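Local coordinates for protein 5-ketofructose reductase (Gluconobacter sp., PDB 7COK) that catalyses the reduction of 5-ketofructose, probably to fructose with a nicotinamide cofactor, and belongs to a novel class of the shikimate dehydrogenase family, at residues G12-P17 with D52-A57; A38-C43 with G64-L69; I82-R87 with L143-A148; K110-S115 with R137-E142; V222-P227 with T232-D237. One frame throughout, in Å; residues are numbered along the deposited sequence.

Interaction 1: residues G12-P17 with D52-A57; sequences GSFSTP and DAVKGA
Phe14 projects from strand 9-15 onto helix 50-59 and meets Ala53, Val54 and Ala57 with its ring. The tight part lies at Ala53: its CB sits squarely over one face of the ring, 3.8 Å from the centroid and 9° off the ring normal, a CH-pi contact. The outer ring carbons also press on the helix backbone, with Phe14 CZ 3.3 Å from Ala53 O. Ala57 CB arrives differently, at the ring edge near its plane, 4.0 Å from Phe14 CZ. Val54 adds one methyl, CG2, 4.0 Å from Phe14 CE2. With CG beside the backbone N and anti to the carbonyl carbon (chi1 -56°), Phe14 carries its ring off the strand and onto the helix. Strand and helix segments run nearly antiparallel (170°), their axes 10.2 Å apart, and the small alanines let the ring fill that spacing. Phe65 and Cys43 of the neighbouring strands and Met60 of the second subunit also pack on Phe14. The looser side is the exposed outer side of the helix, where Lys55 starts away from Phe14 and where it and Asp52 meet Asp52 and Ala59 of the second subunit. No hydrogen bond crosses between the segments. Helix and strand in this substrate-binding region are therefore held here by dispersion and CH-pi forces, a hydrophobic packing that continues into the dimer interface.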
# COMPACT_ATOMS: atom_id res chain seq x y z
N GLY A 12 -2.73 6.66 -0.78
CA GLY A 12 -1.51 6.86 -0.01
C GLY A 12 -0.89 8.20 -0.29
O GLY A 12 -1.59 9.14 -0.68
N SER A 13 0.44 8.26 -0.12
CA SER A 13 1.17 9.51 -0.20
C SER A 13 2.57 9.33 -0.75
O SER A 13 3.21 8.30 -0.50
CB SER A 13 1.25 10.13 1.20
OG SER A 13 2.12 11.25 1.28
N PHE A 14 3.03 10.33 -1.51
CA PHE A 14 4.41 10.39 -1.99
C PHE A 14 5.02 11.65 -1.40
O PHE A 14 4.49 12.76 -1.55
CB PHE A 14 4.46 10.46 -3.51
CG PHE A 14 3.74 9.36 -4.22
CD1 PHE A 14 3.71 8.03 -3.70
CD2 PHE A 14 3.11 9.61 -5.45
CE1 PHE A 14 3.06 7.01 -4.40
CE2 PHE A 14 2.45 8.58 -6.14
CZ PHE A 14 2.42 7.29 -5.62
N SER A 15 6.14 11.49 -0.70
CA SER A 15 6.85 12.62 -0.10
C SER A 15 8.21 12.12 0.35
O SER A 15 8.43 10.92 0.44
CB SER A 15 6.08 13.19 1.09
OG SER A 15 6.10 12.31 2.19
N THR A 16 9.12 13.05 0.63
CA THR A 16 10.34 12.70 1.34
C THR A 16 10.84 13.90 2.14
O THR A 16 10.91 15.01 1.59
CB THR A 16 11.46 12.12 0.42
OG1 THR A 16 12.51 11.59 1.23
CG2 THR A 16 12.05 13.12 -0.58
N PRO A 17 11.16 13.71 3.43
CA PRO A 17 10.96 12.48 4.21
C PRO A 17 9.48 12.29 4.58
O PRO A 17 8.72 13.24 4.55
CB PRO A 17 11.80 12.74 5.47
CG PRO A 17 11.80 14.22 5.62
CD PRO A 17 11.84 14.76 4.22
N ASP A 52 7.80 7.56 -11.76
CA ASP A 52 7.53 6.13 -11.66
C ASP A 52 6.56 5.80 -10.54
O ASP A 52 5.79 4.84 -10.65
CB ASP A 52 8.83 5.34 -11.48
CG ASP A 52 9.63 5.22 -12.77
OD1 ASP A 52 9.17 5.62 -13.85
OD2 ASP A 52 10.75 4.68 -12.69
N ALA A 53 6.58 6.58 -9.45
CA ALA A 53 5.62 6.35 -8.38
C ALA A 53 4.21 6.67 -8.84
O ALA A 53 3.27 5.93 -8.50
CB ALA A 53 5.97 7.15 -7.13
N VAL A 54 4.04 7.78 -9.56
CA VAL A 54 2.75 8.15 -10.09
C VAL A 54 2.20 7.10 -11.06
O VAL A 54 1.07 6.62 -10.89
CB VAL A 54 2.83 9.56 -10.70
CG1 VAL A 54 1.62 9.90 -11.53
CG2 VAL A 54 2.99 10.59 -9.60
N LYS A 55 3.04 6.67 -12.02
CA LYS A 55 2.66 5.61 -12.94
C LYS A 55 2.41 4.32 -12.17
O LYS A 55 1.57 3.53 -12.58
CB LYS A 55 3.75 5.39 -14.00
CG LYS A 55 3.61 6.21 -15.27
CD LYS A 55 4.41 5.48 -16.35
CE LYS A 55 4.72 6.34 -17.57
NZ LYS A 55 5.98 7.13 -17.42
N GLY A 56 3.15 4.12 -11.07
CA GLY A 56 3.01 2.92 -10.22
C GLY A 56 1.66 2.85 -9.53
O GLY A 56 1.01 1.82 -9.55
N ALA A 57 1.22 3.97 -8.94
CA ALA A 57 -0.10 3.99 -8.33
C ALA A 57 -1.21 3.71 -9.35
O ALA A 57 -2.17 3.04 -9.06
CB ALA A 57 -0.35 5.29 -7.61

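Interaction 2: residues A38-C43 with G64-L69; sequences ARYINC and GFNCSL
The Tyr40 ring meets Asn66 at its edge and not over a face: Asn66 OD1 lies near the ring plane beside CE2, 3.4 Å from that carbon, and the ring and amide planes are turned 42° apart. The bond that joins the segments runs from Tyr40 OH to Asn66 OD1, 2.7 Å long. The hydroxyl sits in the carbonyl plane on a lone pair, with a C=O...donor angle of 124°, so the short bond is also well directed. The two side chains cross at about a right angle. Tyr40 holds CG anti to the backbone N (chi1 -171°), which lays the phenol across the sheet towards the far strand, while Asn66 CB points to meet it. Between the two lies strand 9-15, and the tyrosine packs on Thr11 and Ser13 of that strand on the way. Residues Thr23, Val24 and Val27 of helix 23-34 pack against the tyrosine, and the other end of the amide, Asn66 ND2, is bonded to Asn93 O. The neighbouring Arg39 forms a salt bridge with Glu28 of the second subunit. A side-chain bridge thus spans two strands that flank a common parallel neighbour in the mixed sheet, in the alpha/beta substrate-binding domain of the shikimate dehydrogenase family.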
# COMPACT_ATOMS: atom_id res chain seq x y z
N ALA A 38 -10.21 0.09 3.17
CA ALA A 38 -9.33 1.00 2.43
C ALA A 38 -8.06 1.16 3.25
O ALA A 38 -8.08 1.02 4.48
CB ALA A 38 -10.01 2.35 2.18
N ARG A 39 -6.95 1.44 2.55
CA ARG A 39 -5.65 1.61 3.19
C ARG A 39 -5.01 2.88 2.65
O ARG A 39 -5.26 3.27 1.53
CB ARG A 39 -4.76 0.42 2.85
CG ARG A 39 -5.34 -0.92 3.28
CD ARG A 39 -4.39 -2.05 2.99
NE ARG A 39 -3.35 -2.07 4.01
CZ ARG A 39 -2.43 -3.01 4.14
NH1 ARG A 39 -2.38 -4.03 3.30
NH2 ARG A 39 -1.55 -2.90 5.11
N TYR A 40 -4.16 3.49 3.47
CA TYR A 40 -3.36 4.64 3.08
C TYR A 40 -1.91 4.23 3.22
O TYR A 40 -1.44 3.96 4.33
CB TYR A 40 -3.68 5.78 4.03
CG TYR A 40 -3.09 7.13 3.63
CD1 TYR A 40 -1.77 7.46 3.95
CD2 TYR A 40 -3.86 8.08 2.97
CE1 TYR A 40 -1.24 8.71 3.62
CE2 TYR A 40 -3.33 9.32 2.63
CZ TYR A 40 -2.02 9.63 2.97
OH TYR A 40 -1.49 10.88 2.65
N ILE A 41 -1.20 4.24 2.09
CA ILE A 41 0.18 3.80 2.02
C ILE A 41 1.14 5.00 1.96
O ILE A 41 1.23 5.69 0.94
CB ILE A 41 0.40 2.85 0.81
CG1 ILE A 41 -0.67 1.72 0.74
CG2 ILE A 41 1.82 2.30 0.81
CD1 ILE A 41 -0.91 0.92 2.00
N ASN A 42 1.86 5.22 3.07
CA ASN A 42 2.78 6.36 3.21
C ASN A 42 4.15 5.98 2.66
O ASN A 42 4.89 5.18 3.26
CB ASN A 42 2.87 6.71 4.70
CG ASN A 42 3.68 7.97 4.96
OD1 ASN A 42 3.72 8.87 4.14
ND2 ASN A 42 4.30 8.05 6.14
N CYS A 43 4.47 6.52 1.48
CA CYS A 43 5.69 6.14 0.74
C CYS A 43 6.74 7.23 0.75
O CYS A 43 6.42 8.40 0.57
CB CYS A 43 5.35 5.84 -0.71
SG CYS A 43 4.13 4.54 -0.96
N GLY A 64 -6.36 7.14 -5.46
CA GLY A 64 -5.87 8.48 -5.17
C GLY A 64 -4.60 8.45 -4.38
O GLY A 64 -4.23 7.42 -3.83
N PHE A 65 -3.94 9.61 -4.34
CA PHE A 65 -2.78 9.78 -3.48
C PHE A 65 -2.55 11.24 -3.19
O PHE A 65 -2.98 12.08 -3.95
CB PHE A 65 -1.51 9.14 -4.10
CG PHE A 65 -1.14 9.68 -5.46
CD1 PHE A 65 -0.28 10.79 -5.58
CD2 PHE A 65 -1.61 9.06 -6.62
CE1 PHE A 65 0.09 11.27 -6.86
CE2 PHE A 65 -1.22 9.52 -7.89
CZ PHE A 65 -0.39 10.63 -8.01
N ASN A 66 -1.89 11.53 -2.06
CA ASN A 66 -1.35 12.85 -1.75
C ASN A 66 0.07 13.00 -2.19
O ASN A 66 0.81 12.02 -2.30
CB ASN A 66 -1.40 13.10 -0.24
CG ASN A 66 -2.82 13.17 0.28
OD1 ASN A 66 -3.17 12.46 1.22
ND2 ASN A 66 -3.66 13.97 -0.38
N CYS A 67 0.43 14.26 -2.44
CA CYS A 67 1.83 14.65 -2.59
C CYS A 67 2.13 15.70 -1.55
O CYS A 67 1.34 16.63 -1.33
CB CYS A 67 2.05 15.28 -3.95
SG CYS A 67 1.98 14.10 -5.29
N SER A 68 3.25 15.52 -0.86
CA SER A 68 3.76 16.53 0.07
C SER A 68 5.14 16.93 -0.42
O SER A 68 5.56 16.50 -1.51
CB SER A 68 3.81 15.97 1.50
OG SER A 68 2.54 15.51 1.93
N LEU A 69 5.85 17.76 0.35
CA LEU A 69 7.25 18.12 0.08
C LEU A 69 8.07 16.87 -0.29
O LEU A 69 7.98 15.86 0.41
CB LEU A 69 7.88 18.78 1.31
CG LEU A 69 9.30 19.36 1.22
CD1 LEU A 69 9.26 20.75 0.59
CD2 LEU A 69 9.96 19.45 2.58

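Interaction 3: residues I82-R87 with L143-A148; sequences IAESAR and LALAGA
Leu145 reaches out from the end of helix 134-145 and rests its two methyl groups on Glu84 and Ser85, in the first turn of helix 84-89. The contact links the substrate-binding region to the Rossmann-type part of this shikimate dehydrogenase relative, close to where a Schellman motif closes the longer helix. In the first shell the branches of Leu145 share the work. CD1 lies 3.7 Å from Ser85 CB, whereas CD2 lies 3.6 Å from Glu84 OE2. Glu84 and Leu145 approach from opposite directions, and the glutamate holds CG anti to its backbone nitrogen (chi1 -174°) with an extended chain beyond, so that its carboxylate end meets the leucine methyls at the exposed margin of the contact. No hydrogen bond crosses here; the carboxylate contributes van der Waals contact. The next shell sets the position of Leu145. It is the last residue of its helix; Ala146 then leaves the helical conformation and Gly147 follows at positive phi (96°) as the C-prime residue. The paired backbone bonds of the motif run from Ala148 N to Leu143 O and from Gly147 N to Ala144 O, closing the helix end. Farther in, Leu143 packs on Phe112 and Leu116 of helix 110-117. Ser85 is more buried than Glu84, and its polar end is turned to a partner about one turn before Leu145: Ser85 OG is hydrogen-bonded to Glu142 OE2.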
# COMPACT_ATOMS: atom_id res chain seq x y z
N ILE A 82 -5.88 19.39 -14.17
CA ILE A 82 -5.57 20.25 -13.03
C ILE A 82 -6.80 21.10 -12.73
O ILE A 82 -7.25 21.86 -13.59
CB ILE A 82 -4.35 21.16 -13.35
CG1 ILE A 82 -3.14 20.33 -13.82
CG2 ILE A 82 -3.98 22.04 -12.16
CD1 ILE A 82 -2.56 19.42 -12.77
N ALA A 83 -7.33 20.97 -11.51
CA ALA A 83 -8.48 21.74 -11.05
C ALA A 83 -8.15 23.23 -10.93
O ALA A 83 -6.98 23.60 -10.87
CB ALA A 83 -8.97 21.20 -9.72
N GLU A 84 -9.21 24.05 -10.86
CA GLU A 84 -9.08 25.50 -10.90
C GLU A 84 -8.12 26.07 -9.86
O GLU A 84 -7.18 26.76 -10.23
CB GLU A 84 -10.44 26.19 -10.80
CG GLU A 84 -10.34 27.70 -10.99
CD GLU A 84 -11.63 28.44 -10.70
OE1 GLU A 84 -12.60 27.84 -10.18
OE2 GLU A 84 -11.67 29.65 -11.00
N SER A 85 -8.35 25.78 -8.59
CA SER A 85 -7.50 26.39 -7.56
C SER A 85 -6.06 25.90 -7.64
O SER A 85 -5.15 26.69 -7.48
CB SER A 85 -8.11 26.23 -6.17
OG SER A 85 -7.90 24.95 -5.63
N ALA A 86 -5.88 24.61 -7.95
CA ALA A 86 -4.54 24.06 -8.19
C ALA A 86 -3.85 24.74 -9.35
O ALA A 86 -2.67 24.99 -9.26
CB ALA A 86 -4.63 22.57 -8.48
N ARG A 87 -4.60 25.07 -10.41
CA ARG A 87 -4.04 25.81 -11.55
C ARG A 87 -3.51 27.17 -11.12
O ARG A 87 -2.39 27.55 -11.46
CB ARG A 87 -5.06 25.97 -12.69
CG ARG A 87 -4.46 26.59 -13.95
CD ARG A 87 -5.49 26.87 -15.03
NE ARG A 87 -5.62 28.32 -15.23
CZ ARG A 87 -6.45 29.12 -14.57
NH1 ARG A 87 -7.26 28.65 -13.63
NH2 ARG A 87 -6.46 30.42 -14.84
N LEU A 143 -9.91 31.63 -0.62
CA LEU A 143 -10.78 32.72 -0.15
C LEU A 143 -11.26 33.60 -1.30
O LEU A 143 -12.44 33.96 -1.36
CB LEU A 143 -10.02 33.56 0.88
CG LEU A 143 -9.96 33.08 2.32
CD1 LEU A 143 -8.82 33.81 2.98
CD2 LEU A 143 -11.26 33.42 3.04
N ALA A 144 -10.33 33.95 -2.20
CA ALA A 144 -10.65 34.75 -3.38
C ALA A 144 -11.66 34.05 -4.27
O ALA A 144 -12.65 34.67 -4.65
CB ALA A 144 -9.38 35.06 -4.15
N LEU A 145 -11.45 32.76 -4.58
CA LEU A 145 -12.43 31.98 -5.37
C LEU A 145 -13.77 31.81 -4.67
O LEU A 145 -14.81 31.66 -5.33
CB LEU A 145 -11.85 30.62 -5.79
CG LEU A 145 -10.62 30.65 -6.70
CD1 LEU A 145 -10.19 29.21 -6.95
CD2 LEU A 145 -10.84 31.42 -8.00
N ALA A 146 -13.76 31.89 -3.34
CA ALA A 146 -14.98 31.77 -2.56
C ALA A 146 -15.68 33.11 -2.32
O ALA A 146 -16.61 33.19 -1.51
CB ALA A 146 -14.69 31.09 -1.24
N GLY A 147 -15.17 34.17 -2.97
CA GLY A 147 -15.83 35.47 -2.97
C GLY A 147 -15.38 36.50 -1.96
O GLY A 147 -16.06 37.53 -1.80
N ALA A 148 -14.25 36.29 -1.28
CA ALA A 148 -13.74 37.32 -0.37
C ALA A 148 -13.51 38.65 -1.10
O ALA A 148 -13.14 38.66 -2.28
CB ALA A 148 -12.47 36.87 0.35

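Interaction 4: residues K110-S115 with R137-E142; sequences KGFLAS and RAIAVE
The Lys110 side chain runs over the carboxylate of Glu142 where the helices 110-117 and 134-145 come together. From CB, which points past the other helix, the first torsion sets CG beside the backbone N and anti to the carbonyl carbon. CG then lies over the glutamate, 3.6 Å from Glu142 OE2. CD passes by, CE returns to 3.6 Å from the same Glu142 OE2, and a bend at chi4 turns the ammonium group back onto the carboxylate. NZ forms a salt bridge to Glu142 OE1 at 3.2 Å, approaching from above, 37° out of the carboxylate plane, and a weak bond to Glu142 OE2. Glu142 in turn is folded at chi2 (-64°), which brings its carboxylate up against the lysine. The apolar half of the contact lies beside it, where Ile139 CG2 packs 3.7 Å from Phe112 CD2 and the two side chains cross at about a right angle; Leu113 CD2 makes a looser contact with Glu142 O. The segment axes pass 9.2 Å apart at 51°. Helix 134-145 follows the glycine-rich turn of a GxGxxA pattern, consistent with the first helix of a Rossmann dinucleotide-binding fold, and Met251 of helix 248-264 backs Phe112. Glu142 is buried and takes a further bond from Ser85, so its charge has polar partners in two neighbouring helices. The nearby ammonium group would tend to favour the ionised carboxylate, consistent with a charge-assisted junction beside a hydrophobic seam.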
# COMPACT_ATOMS: atom_id res chain seq x y z
N LYS A 110 -8.26 24.49 1.45
CA LYS A 110 -9.67 24.04 1.59
C LYS A 110 -10.01 23.58 3.00
O LYS A 110 -11.17 23.70 3.39
CB LYS A 110 -9.98 22.91 0.59
CG LYS A 110 -9.99 23.34 -0.86
CD LYS A 110 -10.49 22.24 -1.80
CE LYS A 110 -10.35 22.60 -3.29
NZ LYS A 110 -11.07 23.84 -3.68
N GLY A 111 -9.03 23.05 3.75
CA GLY A 111 -9.26 22.68 5.16
C GLY A 111 -9.65 23.91 5.94
O GLY A 111 -10.61 23.90 6.70
N PHE A 112 -8.92 25.00 5.72
CA PHE A 112 -9.22 26.26 6.37
C PHE A 112 -10.61 26.77 5.97
O PHE A 112 -11.39 27.18 6.84
CB PHE A 112 -8.16 27.33 6.04
CG PHE A 112 -8.66 28.72 6.27
CD1 PHE A 112 -8.78 29.22 7.57
CD2 PHE A 112 -9.12 29.50 5.20
CE1 PHE A 112 -9.29 30.50 7.80
CE2 PHE A 112 -9.66 30.76 5.42
CZ PHE A 112 -9.75 31.26 6.71
N LEU A 113 -10.90 26.78 4.67
CA LEU A 113 -12.19 27.22 4.18
C LEU A 113 -13.35 26.42 4.78
O LEU A 113 -14.34 27.02 5.19
CB LEU A 113 -12.21 27.26 2.65
CG LEU A 113 -13.31 28.06 1.98
CD1 LEU A 113 -13.09 29.55 2.21
CD2 LEU A 113 -13.40 27.77 0.49
N ALA A 114 -13.22 25.10 4.88
CA ALA A 114 -14.25 24.30 5.54
C ALA A 114 -14.40 24.68 7.01
O ALA A 114 -15.51 24.84 7.50
CB ALA A 114 -13.95 22.81 5.41
N SER A 115 -13.29 24.85 7.73
CA SER A 115 -13.37 25.33 9.12
C SER A 115 -14.08 26.69 9.20
O SER A 115 -14.95 26.90 10.06
CB SER A 115 -11.98 25.44 9.73
OG SER A 115 -11.41 24.14 9.97
N ARG A 137 -0.43 31.24 0.31
CA ARG A 137 -0.81 31.28 -1.11
C ARG A 137 -2.11 30.52 -1.36
O ARG A 137 -3.03 31.06 -2.00
CB ARG A 137 0.35 30.81 -2.00
CG ARG A 137 0.08 30.91 -3.47
CD ARG A 137 1.25 30.30 -4.23
NE ARG A 137 1.01 30.32 -5.67
CZ ARG A 137 1.40 31.31 -6.48
NH1 ARG A 137 2.06 32.38 -6.00
NH2 ARG A 137 1.12 31.26 -7.77
N ALA A 138 -2.18 29.26 -0.89
CA ALA A 138 -3.39 28.46 -1.12
C ALA A 138 -4.62 29.02 -0.42
O ALA A 138 -5.71 29.05 -1.02
CB ALA A 138 -3.15 27.01 -0.74
N ILE A 139 -4.45 29.46 0.82
CA ILE A 139 -5.54 30.06 1.60
C ILE A 139 -6.06 31.33 0.89
O ILE A 139 -7.25 31.50 0.75
CB ILE A 139 -5.12 30.34 3.06
CG1 ILE A 139 -5.06 29.00 3.81
CG2 ILE A 139 -6.12 31.24 3.78
CD1 ILE A 139 -4.30 29.08 5.11
N ALA A 140 -5.15 32.18 0.43
CA ALA A 140 -5.53 33.40 -0.30
C ALA A 140 -6.34 33.07 -1.57
O ALA A 140 -7.40 33.65 -1.80
CB ALA A 140 -4.32 34.25 -0.61
N VAL A 141 -5.87 32.09 -2.34
CA VAL A 141 -6.60 31.70 -3.55
C VAL A 141 -7.98 31.16 -3.21
O VAL A 141 -8.95 31.56 -3.85
CB VAL A 141 -5.80 30.70 -4.42
CG1 VAL A 141 -6.65 30.11 -5.56
CG2 VAL A 141 -4.59 31.41 -5.01
N GLU A 142 -8.07 30.25 -2.24
CA GLU A 142 -9.37 29.65 -1.92
C GLU A 142 -10.37 30.69 -1.41
O GLU A 142 -11.55 30.67 -1.77
CB GLU A 142 -9.24 28.50 -0.92
CG GLU A 142 -8.45 27.29 -1.41
CD GLU A 142 -9.03 26.53 -2.60
OE1 GLU A 142 -10.16 26.79 -3.05
OE2 GLU A 142 -8.35 25.62 -3.10

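Interaction 5: residues V222-P227 with T232-D237; sequences VADVIP and TRFLKD
Asp224 and Thr232 come at each other from opposite directions, the one at the end of strand 221-224 and the other at the N-cap of helix 233-240. Asp224 holds CG anti to the backbone N, which sends its carboxylate towards the helix start, and the Thr232 hydroxyl stands between its own backbone N and carbonyl carbon. Thr232 OG1 donates to Asp224 OD2 at 2.7 Å, on the anti side of the carboxylate and 24° out of its plane. The other oxygen, Asp224 OD1, reaches forward along its own chain and accepts from Ile226 N, which sits 52° above the carboxylate plane; this is an Asx turn, and Asn196 ND2 is a further partner of that oxygen. Thr232 turns its methyl to Ile226, with the CG2 atoms of Thr232 and Ile226 3.7 Å apart. Two residues on, the ring of Phe234 leans aslant against Val222, whose CG1 lies 3.5 Å from Phe234 CE2, while Ala223 O meets the ring at its edge. Leu235 CG lies 3.7 Å from Asp224 CB. Strand and helix segments run nearly antiparallel (164°), 8.5 Å between axes, as the first two elements of a beta-alpha-beta unit completed by strand 245-246. Thr232 OG1 accepts from Leu235 N at 3.2 Å as well as donating to the aspartate. One hydroxyl thus couples the helix start to the strand end, with both Asp224 oxygens satisfied in a buried setting.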
# COMPACT_ATOMS: atom_id res chain seq x y z
N VAL A 222 -10.68 34.48 14.14
CA VAL A 222 -9.23 34.32 14.23
C VAL A 222 -8.90 32.84 14.02
O VAL A 222 -9.41 31.97 14.72
CB VAL A 222 -8.67 34.84 15.57
CG1 VAL A 222 -7.17 34.77 15.58
CG2 VAL A 222 -9.10 36.27 15.85
N ALA A 223 -8.02 32.57 13.05
CA ALA A 223 -7.67 31.19 12.66
C ALA A 223 -6.16 31.02 12.68
O ALA A 223 -5.40 31.97 12.45
CB ALA A 223 -8.23 30.89 11.29
N ASP A 224 -5.73 29.79 12.89
CA ASP A 224 -4.32 29.46 12.91
C ASP A 224 -4.11 28.13 12.20
O ASP A 224 -4.75 27.14 12.52
CB ASP A 224 -3.84 29.35 14.36
CG ASP A 224 -2.33 29.43 14.50
OD1 ASP A 224 -1.57 29.18 13.54
OD2 ASP A 224 -1.89 29.77 15.60
N VAL A 225 -3.20 28.11 11.23
CA VAL A 225 -2.87 26.87 10.50
C VAL A 225 -2.06 25.85 11.31
O VAL A 225 -2.03 24.66 10.98
CB VAL A 225 -2.14 27.13 9.15
CG1 VAL A 225 -2.93 28.13 8.30
CG2 VAL A 225 -0.70 27.60 9.36
N ILE A 226 -1.38 26.31 12.37
CA ILE A 226 -0.59 25.42 13.21
C ILE A 226 -1.47 24.32 13.85
O ILE A 226 -2.45 24.63 14.49
CB ILE A 226 0.17 26.24 14.28
CG1 ILE A 226 1.28 27.08 13.61
CG2 ILE A 226 0.71 25.34 15.38
CD1 ILE A 226 1.83 28.20 14.48
N PRO A 227 -1.14 23.04 13.63
CA PRO A 227 -1.98 21.96 14.21
C PRO A 227 -1.53 21.45 15.57
O PRO A 227 -2.27 20.72 16.24
CB PRO A 227 -1.88 20.85 13.17
CG PRO A 227 -0.54 21.06 12.50
CD PRO A 227 -0.16 22.51 12.65
N THR A 232 -2.94 27.28 20.16
CA THR A 232 -1.73 28.09 20.19
C THR A 232 -1.92 29.29 21.13
O THR A 232 -3.07 29.64 21.47
CB THR A 232 -1.38 28.61 18.78
OG1 THR A 232 -2.49 29.36 18.24
CG2 THR A 232 -1.05 27.45 17.85
N ARG A 233 -0.81 29.90 21.56
CA ARG A 233 -0.88 31.16 22.31
C ARG A 233 -1.74 32.21 21.60
O ARG A 233 -2.58 32.84 22.22
CB ARG A 233 0.53 31.69 22.60
CG ARG A 233 0.58 33.02 23.31
CD ARG A 233 2.02 33.47 23.55
NE ARG A 233 2.09 34.88 23.92
CZ ARG A 233 3.12 35.69 23.68
NH1 ARG A 233 4.22 35.24 23.07
NH2 ARG A 233 3.07 36.96 24.05
N PHE A 234 -1.50 32.38 20.30
CA PHE A 234 -2.27 33.26 19.44
C PHE A 234 -3.77 33.02 19.56
O PHE A 234 -4.51 33.95 19.84
CB PHE A 234 -1.75 33.07 18.01
CG PHE A 234 -2.46 33.87 16.98
CD1 PHE A 234 -2.41 35.27 16.98
CD2 PHE A 234 -3.14 33.23 15.95
CE1 PHE A 234 -3.06 36.00 15.99
CE2 PHE A 234 -3.80 33.95 14.95
CZ PHE A 234 -3.74 35.35 14.97
N LEU A 235 -4.21 31.76 19.38
CA LEU A 235 -5.64 31.46 19.55
C LEU A 235 -6.16 31.62 20.97
O LEU A 235 -7.30 32.08 21.15
CB LEU A 235 -5.97 30.07 19.02
CG LEU A 235 -5.81 29.93 17.49
CD1 LEU A 235 -6.36 28.56 17.13
CD2 LEU A 235 -6.47 31.01 16.63
N LYS A 236 -5.33 31.29 21.96
CA LYS A 236 -5.75 31.44 23.37
C LYS A 236 -5.94 32.89 23.73
O LYS A 236 -6.94 33.25 24.37
CB LYS A 236 -4.76 30.76 24.32
CG LYS A 236 -4.85 29.25 24.28
CD LYS A 236 -3.74 28.61 25.09
CE LYS A 236 -4.09 27.17 25.38
NZ LYS A 236 -3.10 26.55 26.29
N ASP A 237 -5.02 33.74 23.26
CA ASP A 237 -5.12 35.19 23.41
C ASP A 237 -6.37 35.75 22.73
O ASP A 237 -7.10 36.55 23.32
CB ASP A 237 -3.87 35.91 22.90
CG ASP A 237 -2.61 35.58 23.70
OD1 ASP A 237 -2.70 35.17 24.88
OD2 ASP A 237 -1.51 35.73 23.13

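In the fold
Interactions 1 and 2 share a sheet and a dimer interface: both reach the second subunit, and strand 9-15 touches both partners of interaction 2. The first is apolar, the second a single polar bridge. Interactions 3 and 4 both use helix 134-145, their centres 9 Å apart; interaction 3 is the outer one, with an exposed glutamate, whereas interaction 4 is buried near the chain centre and combines charge with hydrophobic packing. Interaction 5, also buried, lies in the parallel sheet and touches interaction 4 through Val225 on Ile139 and Ala223 on Phe112. It stands on the opposite side of the chain's centre from interactions 1 and 2.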